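Local coordinates for flagellar brake protein YcgR (Escherichia coli K-12, PDB 5Y6H) that acts as a flagellar brake that, when bound to cyclic di-GMP, binds flagellar motor components and slows the motor, its N-terminal domain, present here, being involved in FliG binding, at residues G18-R21 / D22-K25. Numbering follows the deposited sequence.
Sequences GVLR and DLHK
Leu20 and Leu23 meet on one flank of helix 13-26 in the PilZN domain, an amphipathic α-helix lying against an antiparallel sheet. Their CD2 methyls approach to 4.5 Å, a loose apolar touch between neighbours three residues apart. Beneath it runs the regular α-helical bonding, amide i+4 to carbonyl i: the amides of Asp22, Leu23, His24 and Lys25 donate to the carbonyls of Gly18, Val19, Leu20 and Arg21, with the bond from His24 N to Leu20 O 2.9 Å long and fairly straight at 165°. Arg21 O is gripped twice, by the amide of Lys25 and by a water whose oxygen lies 3.1 Å from Arg21 O and donates to it.

Beyond this first shell, Val19, Leu20 and Leu23 form the buried side of the helix; Val19 and Leu20 pack on Leu108 of strand 108-111, Leu20 also reaches Ile46 and Phe84, and Leu23 touches Ile28. Arg21, Asp22 and Lys25 belong to the exposed side. His24 lies at the border, its side chain touching Leu43 and Ile46 of strand 37-47 and NE2 weakly bonded to Leu44 O. Its first torsion (chi1 171°) carries CG away from the backbone N, and chi2 (-111°) turns ND1 to the water shared with Arg21 O; that water lies at the ring edge, in plane, its oxygen 2.9 Å from His24 ND1.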
# COMPACT_ATOMS: atom_id res chain seq x y z
N GLY A 18 1.17 -13.20 0.59
CA GLY A 18 2.55 -13.58 0.29
C GLY A 18 3.33 -12.48 -0.39
O GLY A 18 4.50 -12.24 -0.06
N VAL A 19 2.70 -11.77 -1.33
CA VAL A 19 3.38 -10.66 -2.00
C VAL A 19 3.63 -9.53 -1.01
O VAL A 19 4.69 -8.89 -1.03
CB VAL A 19 2.56 -10.18 -3.21
CG1 VAL A 19 3.19 -8.93 -3.81
CG2 VAL A 19 2.44 -11.28 -4.25
N LEU A 20 2.65 -9.25 -0.14
CA LEU A 20 2.80 -8.17 0.83
C LEU A 20 3.92 -8.47 1.82
O LEU A 20 4.65 -7.56 2.23
CB LEU A 20 1.48 -7.95 1.57
CG LEU A 20 0.33 -7.41 0.72
CD1 LEU A 20 -0.97 -7.39 1.52
CD2 LEU A 20 0.65 -6.02 0.18
N ARG A 21 4.09 -9.74 2.20
CA ARG A 21 5.20 -10.12 3.06
C ARG A 21 6.54 -9.83 2.39
O ARG A 21 7.46 -9.32 3.03
CB ARG A 21 5.11 -11.61 3.43
CG ARG A 21 3.84 -12.00 4.18
CD ARG A 21 4.08 -12.17 5.66
NE ARG A 21 2.97 -12.85 6.32
CZ ARG A 21 2.63 -12.64 7.59
NH1 ARG A 21 3.32 -11.77 8.32
NH2 ARG A 21 1.61 -13.30 8.12
N ASP A 22 6.65 -10.15 1.09
CA ASP A 22 7.88 -9.85 0.36
C ASP A 22 8.10 -8.35 0.25
O ASP A 22 9.24 -7.87 0.35
CB ASP A 22 7.83 -10.47 -1.04
CG ASP A 22 8.19 -11.95 -1.04
OD1 ASP A 22 8.62 -12.48 0.00
OD2 ASP A 22 8.04 -12.58 -2.11
N LEU A 23 7.02 -7.59 0.04
CA LEU A 23 7.12 -6.13 -0.06
C LEU A 23 7.61 -5.52 1.24
O LEU A 23 8.46 -4.62 1.24
CB LEU A 23 5.76 -5.56 -0.45
CG LEU A 23 5.68 -4.06 -0.76
CD1 LEU A 23 6.66 -3.68 -1.87
CD2 LEU A 23 4.25 -3.68 -1.14
N HIS A 24 7.06 -5.98 2.37
CA HIS A 24 7.51 -5.50 3.67
C HIS A 24 9.00 -5.75 3.88
O HIS A 24 9.73 -4.88 4.35
CB HIS A 24 6.69 -6.16 4.78
CG HIS A 24 7.22 -5.90 6.15
ND1 HIS A 24 7.80 -6.88 6.93
CD2 HIS A 24 7.24 -4.77 6.89
CE1 HIS A 24 8.16 -6.36 8.09
NE2 HIS A 24 7.83 -5.08 8.09
N LYS A 25 9.47 -6.95 3.53
CA LYS A 25 10.88 -7.29 3.74
C LYS A 25 11.79 -6.51 2.79
O LYS A 25 12.89 -6.10 3.18
CB LYS A 25 11.10 -8.79 3.58
CG LYS A 25 12.40 -9.29 4.17
CD LYS A 25 12.48 -10.80 4.12
CE LYS A 25 13.55 -11.33 5.06
NZ LYS A 25 13.24 -11.02 6.48
O HOH W 1 7.47 -9.62 6.12